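Local atomic coordinates of hexokinase (Schistosoma mansoni, PDB entry 1BDG), a protein that phosphorylates glucose and other hexoses at the 6-position with ATP, probably performing the first step of glycolysis. Residues A[13-18]-A[300-305]; A[340-345]-A[361-366]. All coordinates share one frame; numbering follows the deposited sequence.

Interaction 1 (A[13-18]-A[300-305]); sequences VEILKP and VYLVEQ
The carbonyl oxygen of Tyr301, a residue whose ring meets Ile15 of helix 5-16, takes two backbone N-H groups at the C-terminal end of helix 288-304. Gln305 N lies 3.3 Å from Tyr301 O, and a second bond, from Glu304 N, is weak. Across the contact itself the chemistry is apolar. The nearest CA atoms, those of Ile15 and Leu302, are 9.1 Å apart, and side chains fill the distance between the backbones. Ile15 makes the contacts on the side of segment 13-18. Its CG2 methyl comes to the edge of the tyrosine ring, near the ring plane, 3.5 Å from Tyr301 CE2. The ring is carried out to this methyl because Tyr301 CG stands anti to the backbone N (chi1 169°). The other branch of Ile15 goes to Leu302, where Ile15 CD1 and Leu302 CD2 are 4.3 Å apart. One face of the tyrosine ring is covered from just past the helix: Gln305 CG sits 3.6 Å above the plane of the Tyr301 ring, offset toward the rim. Beyond the two segments, Phe266 also packs on Ile15. The buried surface is small, 140 Å². This is plain helix-to-helix packing away from the glucose site, joining the C-terminal part of helix 5-16 to that of helix 288-304, the latter in the hexokinase large subdomain.

Interaction 2 (A[340-345]-A[361-366]); sequences YNTHYM and RIVRYA
This is a buried helix-helix contact in the hexokinase large subdomain, between the first turns of helix 340-349 and the early part of the long helix 357-389. The local axes are steeply inclined, at 104°, and approach to 9.3 Å. Thr342 and Arg364 hold the closest backbone point, with their CA atoms 6.2 Å apart. Thr342 uses both of its branches. Its hydroxyl side lies across the start of the arginine chain at about a right angle, with Thr342 OG1 3.5 Å from Arg364 CB. Its methyl is turned to the valine, and Thr342 CG2 is 4.1 Å from Val363 CG1. Met345, one turn further on, closes on the same valine branch: Met345 CE is 3.9 Å from Val363 CG1. The methionine chain is extended as far as the sulfur and then bends (chi3 100°), which sets its methyl against Val363. Met345 also packs on Tyr327, a residue that probably belongs to the ATP site, and Leu346 adds to the cover of Val363. The polar ends find their partners in the segment before helix 340-349. Thr342 OG1 hydrogen-bonds to Asp334 OD2. Arg364 NH1 forms a salt bridge with Glu332, and NH2 bonds to the carbonyl oxygen of Asp334. Asp334 is therefore shared by both helices, through its carboxylate on one side and its backbone on the other. The two segments meet by van der Waals contact, with no polar pair between them, while the charge of Arg364 is probably balanced by Glu332 and the threonine hydroxyl is satisfied although buried.

In the fold
Both contacts lie among helices, with centres about 15 Å apart; three of the four segments are in the large subdomain. Helix 357-389, a partner in interaction 2, also borders interaction 1. Its segment 361-366 uses different residues for each side. Val363 and Arg364 serve interaction 2, while Ile362, Tyr365 and Ala366 meet residues of interaction 1. There, Leu302 CD1 is 3.7 Å from Ile362 CG2, and Leu16 and Val13 pack on Tyr365. Interaction 1 is partly buried and joins two helices through isoleucine, tyrosine and leucine. Interaction 2 is more fully buried. It adds a threonine and an arginine whose polar groups are tied to acidic residues nearby, and comes close to the probable ATP site.

Interaction 1 (A[13-18]-A[300-305])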
loop_
_atom_site.group_PDB
_atom_site.type_symbol
_atom_site.label_atom_id
_atom_site.label_comp_id
_atom_site.label_asym_id
_atom_site.label_seq_id
_atom_site.Cartn_x
_atom_site.Cartn_y
_atom_site.Cartn_z
ATOM N N VAL A 13 28.357 5.293 7.121
ATOM C CA VAL A 13 27.717 6.581 6.944
ATOM C C VAL A 13 27.863 7.086 5.508
ATOM O O VAL A 13 26.887 7.460 4.862
ATOM C CB VAL A 13 28.269 7.609 7.926
ATOM C CG1 VAL A 13 27.794 9.022 7.543
ATOM C CG2 VAL A 13 27.813 7.246 9.338
ATOM N N GLU A 14 29.079 7.001 4.990
ATOM C CA GLU A 14 29.404 7.459 3.649
ATOM C C GLU A 14 28.664 6.675 2.555
ATOM O O GLU A 14 28.249 7.240 1.536
ATOM C CB GLU A 14 30.925 7.379 3.468
ATOM C CG GLU A 14 31.498 8.401 2.509
ATOM C CD GLU A 14 31.121 9.826 2.877
ATOM O OE1 GLU A 14 30.793 10.072 4.073
ATOM O OE2 GLU A 14 31.142 10.698 1.967
ATOM N N ILE A 15 28.481 5.382 2.784
ATOM C CA ILE A 15 27.804 4.505 1.824
ATOM C C ILE A 15 26.297 4.776 1.840
ATOM O O ILE A 15 25.654 4.884 0.780
ATOM C CB ILE A 15 28.127 2.996 2.147
ATOM C CG1 ILE A 15 29.633 2.764 1.986
ATOM C CG2 ILE A 15 27.312 2.037 1.266
ATOM C CD1 ILE A 15 30.186 1.674 2.838
ATOM N N LEU A 16 25.745 4.932 3.044
ATOM C CA LEU A 16 24.317 5.200 3.210
ATOM C C LEU A 16 23.937 6.671 3.074
ATOM O O LEU A 16 22.768 7.029 3.169
ATOM C CB LEU A 16 23.819 4.643 4.540
ATOM C CG LEU A 16 23.988 3.132 4.646
ATOM C CD1 LEU A 16 23.427 2.673 5.954
ATOM C CD2 LEU A 16 23.282 2.450 3.489
ATOM N N LYS A 17 24.913 7.516 2.770
ATOM C CA LYS A 17 24.638 8.942 2.613
ATOM C C LYS A 17 23.597 9.255 1.520
ATOM O O LYS A 17 22.759 10.129 1.699
ATOM C CB LYS A 17 25.941 9.733 2.414
ATOM C CG LYS A 17 25.839 11.181 2.845
ATOM C CD LYS A 17 27.182 11.851 3.011
ATOM C CE LYS A 17 26.953 13.356 3.038
ATOM N NZ LYS A 17 28.163 14.198 3.234
ATOM N N PRO A 18 23.594 8.511 0.402
ATOM C CA PRO A 18 22.605 8.794 -0.640
ATOM C C PRO A 18 21.167 8.630 -0.190
ATOM O O PRO A 18 20.265 8.945 -0.955
ATOM C CB PRO A 18 22.958 7.788 -1.726
ATOM C CG PRO A 18 24.416 7.721 -1.616
ATOM C CD PRO A 18 24.597 7.572 -0.115
ATOM N N VAL A 300 24.112 -7.449 2.904
ATOM C CA VAL A 300 24.857 -8.292 1.959
ATOM C C VAL A 300 26.002 -7.502 1.253
ATOM O O VAL A 300 27.117 -8.021 1.093
ATOM C CB VAL A 300 23.895 -8.945 0.937
ATOM C CG1 VAL A 300 24.657 -9.523 -0.239
ATOM C CG2 VAL A 300 23.093 -10.035 1.623
ATOM N N TYR A 301 25.751 -6.239 0.903
ATOM C CA TYR A 301 26.771 -5.403 0.280
ATOM C C TYR A 301 27.890 -5.128 1.284
ATOM O O TYR A 301 29.077 -5.264 0.970
ATOM C CB TYR A 301 26.186 -4.064 -0.169
ATOM C CG TYR A 301 27.249 -3.068 -0.568
ATOM C CD1 TYR A 301 28.088 -3.312 -1.655
ATOM C CD2 TYR A 301 27.448 -1.889 0.165
ATOM C CE1 TYR A 301 29.099 -2.410 -2.008
ATOM C CE2 TYR A 301 28.464 -0.981 -0.180
ATOM C CZ TYR A 301 29.280 -1.254 -1.268
ATOM O OH TYR A 301 30.271 -0.377 -1.623
ATOM N N LEU A 302 27.500 -4.696 2.483
ATOM C CA LEU A 302 28.432 -4.382 3.562
ATOM C C LEU A 302 29.279 -5.589 3.929
ATOM O O LEU A 302 30.414 -5.434 4.370
ATOM C CB LEU A 302 27.666 -3.934 4.807
ATOM C CG LEU A 302 27.122 -2.514 4.852
ATOM C CD1 LEU A 302 26.120 -2.363 6.004
ATOM C CD2 LEU A 302 28.293 -1.536 4.968
ATOM N N VAL A 303 28.711 -6.782 3.787
ATOM C CA VAL A 303 29.426 -8.003 4.112
ATOM C C VAL A 303 30.497 -8.339 3.087
ATOM O O VAL A 303 31.559 -8.852 3.454
ATOM C CB VAL A 303 28.456 -9.206 4.329
ATOM C CG1 VAL A 303 29.137 -10.523 4.003
ATOM C CG2 VAL A 303 27.979 -9.234 5.779
ATOM N N GLU A 304 30.268 -8.032 1.813
ATOM C CA GLU A 304 31.306 -8.341 0.834
ATOM C C GLU A 304 32.419 -7.321 0.830
ATOM O O GLU A 304 33.460 -7.529 0.209
ATOM C CB GLU A 304 30.748 -8.552 -0.570
ATOM C CG GLU A 304 29.991 -7.415 -1.149
ATOM C CD GLU A 304 29.958 -7.519 -2.637
ATOM O OE1 GLU A 304 29.106 -8.274 -3.172
ATOM O OE2 GLU A 304 30.823 -6.864 -3.262
ATOM N N GLN A 305 32.166 -6.185 1.459
ATOM C CA GLN A 305 33.181 -5.155 1.604
ATOM C C GLN A 305 33.872 -5.383 2.957
ATOM O O GLN A 305 34.552 -4.499 3.455
ATOM C CB GLN A 305 32.560 -3.755 1.602
ATOM C CG GLN A 305 31.917 -3.361 0.304
ATOM C CD GLN A 305 32.879 -3.415 -0.863
ATOM O OE1 GLN A 305 33.850 -2.670 -0.910
ATOM N NE2 GLN A 305 32.596 -4.288 -1.829
#

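Interaction 2 (A[340-345]-A[361-366])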
loop_
_atom_site.group_PDB
_atom_site.type_symbol
_atom_site.label_atom_id
_atom_site.label_comp_id
_atom_site.label_asym_id
_atom_site.label_seq_id
_atom_site.Cartn_x
_atom_site.Cartn_y
_atom_site.Cartn_z
ATOM N N TYR A 340 19.756 -3.637 21.869
ATOM C CA TYR A 340 19.194 -4.922 22.279
ATOM C C TYR A 340 18.320 -5.563 21.210
ATOM O O TYR A 340 18.532 -6.718 20.822
ATOM C CB TYR A 340 18.405 -4.772 23.592
ATOM C CG TYR A 340 19.256 -4.298 24.762
ATOM C CD1 TYR A 340 20.545 -4.806 24.959
ATOM C CD2 TYR A 340 18.801 -3.287 25.627
ATOM C CE1 TYR A 340 21.355 -4.324 25.962
ATOM C CE2 TYR A 340 19.614 -2.797 26.639
ATOM C CZ TYR A 340 20.890 -3.324 26.794
ATOM O OH TYR A 340 21.722 -2.847 27.777
ATOM N N ASN A 341 17.346 -4.809 20.708
ATOM C CA ASN A 341 16.448 -5.340 19.687
ATOM C C ASN A 341 17.184 -5.679 18.400
ATOM O O ASN A 341 16.822 -6.644 17.719
ATOM C CB ASN A 341 15.321 -4.360 19.399
ATOM C CG ASN A 341 14.271 -4.346 20.489
ATOM O OD1 ASN A 341 14.077 -3.331 21.164
ATOM N ND2 ASN A 341 13.584 -5.469 20.666
ATOM N N THR A 342 18.201 -4.883 18.066
ATOM C CA THR A 342 18.996 -5.113 16.864
ATOM C C THR A 342 19.737 -6.410 17.080
ATOM O O THR A 342 19.590 -7.356 16.309
ATOM C CB THR A 342 20.021 -3.994 16.633
ATOM O OG1 THR A 342 19.346 -2.736 16.565
ATOM C CG2 THR A 342 20.779 -4.212 15.337
ATOM N N HIS A 343 20.465 -6.463 18.190
ATOM C CA HIS A 343 21.242 -7.635 18.576
ATOM C C HIS A 343 20.431 -8.929 18.503
ATOM O O HIS A 343 20.816 -9.883 17.822
ATOM C CB HIS A 343 21.792 -7.449 19.987
ATOM C CG HIS A 343 22.723 -8.532 20.417
ATOM N ND1 HIS A 343 24.033 -8.603 19.991
ATOM C CD2 HIS A 343 22.531 -9.598 21.227
ATOM C CE1 HIS A 343 24.606 -9.670 20.518
ATOM N NE2 HIS A 343 23.715 -10.290 21.272
ATOM N N TYR A 344 19.305 -8.956 19.196
ATOM C CA TYR A 344 18.457 -10.129 19.185
ATOM C C TYR A 344 18.078 -10.501 17.757
ATOM O O TYR A 344 17.997 -11.681 17.431
ATOM C CB TYR A 344 17.194 -9.889 20.030
ATOM C CG TYR A 344 16.036 -10.840 19.737
ATOM C CD1 TYR A 344 15.147 -10.591 18.680
ATOM C CD2 TYR A 344 15.817 -11.977 20.520
ATOM C CE1 TYR A 344 14.080 -11.445 18.411
ATOM C CE2 TYR A 344 14.745 -12.840 20.256
ATOM C CZ TYR A 344 13.884 -12.565 19.199
ATOM O OH TYR A 344 12.834 -13.416 18.926
ATOM N N MET A 345 17.865 -9.503 16.905
ATOM C CA MET A 345 17.461 -9.765 15.527
ATOM C C MET A 345 18.500 -10.539 14.755
ATOM O O MET A 345 18.200 -11.578 14.168
ATOM C CB MET A 345 17.146 -8.470 14.784
ATOM C CG MET A 345 16.735 -8.684 13.335
ATOM S SD MET A 345 16.441 -7.114 12.525
ATOM C CE MET A 345 17.952 -6.902 11.630
ATOM N N ARG A 361 25.374 -1.926 15.763
ATOM C CA ARG A 361 25.335 -0.484 15.531
ATOM C C ARG A 361 25.155 -0.165 14.037
ATOM O O ARG A 361 24.264 0.598 13.658
ATOM C CB ARG A 361 26.599 0.182 16.080
ATOM C CG ARG A 361 26.659 1.648 15.745
ATOM C CD ARG A 361 27.487 2.441 16.715
ATOM N NE ARG A 361 28.498 3.249 16.045
ATOM C CZ ARG A 361 29.255 4.149 16.663
ATOM N NH1 ARG A 361 29.094 4.358 17.974
ATOM N NH2 ARG A 361 30.197 4.804 15.991
ATOM N N ILE A 362 26.006 -0.760 13.200
ATOM C CA ILE A 362 25.947 -0.593 11.745
ATOM C C ILE A 362 24.559 -0.980 11.219
ATOM O O ILE A 362 23.982 -0.245 10.432
ATOM C CB ILE A 362 27.035 -1.468 11.025
ATOM C CG1 ILE A 362 28.410 -0.805 11.137
ATOM C CG2 ILE A 362 26.644 -1.770 9.589
ATOM C CD1 ILE A 362 29.527 -1.639 10.597
ATOM N N VAL A 363 24.011 -2.100 11.691
ATOM C CA VAL A 363 22.698 -2.560 11.241
ATOM C C VAL A 363 21.507 -1.687 11.667
ATOM O O VAL A 363 20.557 -1.530 10.900
ATOM C CB VAL A 363 22.462 -4.055 11.596
ATOM C CG1 VAL A 363 21.041 -4.475 11.283
ATOM C CG2 VAL A 363 23.394 -4.926 10.791
ATOM N N ARG A 364 21.545 -1.112 12.867
ATOM C CA ARG A 364 20.438 -0.249 13.312
ATOM C C ARG A 364 20.449 1.064 12.515
ATOM O O ARG A 364 19.418 1.692 12.300
ATOM C CB ARG A 364 20.533 0.051 14.819
ATOM C CG ARG A 364 19.262 0.644 15.432
ATOM C CD ARG A 364 19.570 1.916 16.212
ATOM N NE ARG A 364 18.431 2.464 16.958
ATOM C CZ ARG A 364 17.313 2.948 16.408
ATOM N NH1 ARG A 364 17.155 2.949 15.081
ATOM N NH2 ARG A 364 16.354 3.462 17.190
ATOM N N TYR A 365 21.628 1.471 12.070
ATOM C CA TYR A 365 21.754 2.688 11.287
ATOM C C TYR A 365 21.185 2.410 9.893
ATOM O O TYR A 365 20.474 3.238 9.322
ATOM C CB TYR A 365 23.223 3.097 11.210
ATOM C CG TYR A 365 23.471 4.404 10.508
ATOM C CD1 TYR A 365 23.176 5.615 11.122
ATOM C CD2 TYR A 365 24.032 4.427 9.230
ATOM C CE1 TYR A 365 23.438 6.821 10.484
ATOM C CE2 TYR A 365 24.296 5.619 8.580
ATOM C CZ TYR A 365 24.003 6.813 9.209
ATOM O OH TYR A 365 24.299 7.991 8.574
ATOM N N ALA A 366 21.472 1.230 9.355
ATOM C CA ALA A 366 20.952 0.864 8.051
ATOM C C ALA A 366 19.416 0.903 8.083
ATOM O O ALA A 366 18.803 1.477 7.194
ATOM C CB ALA A 366 21.480 -0.509 7.633
#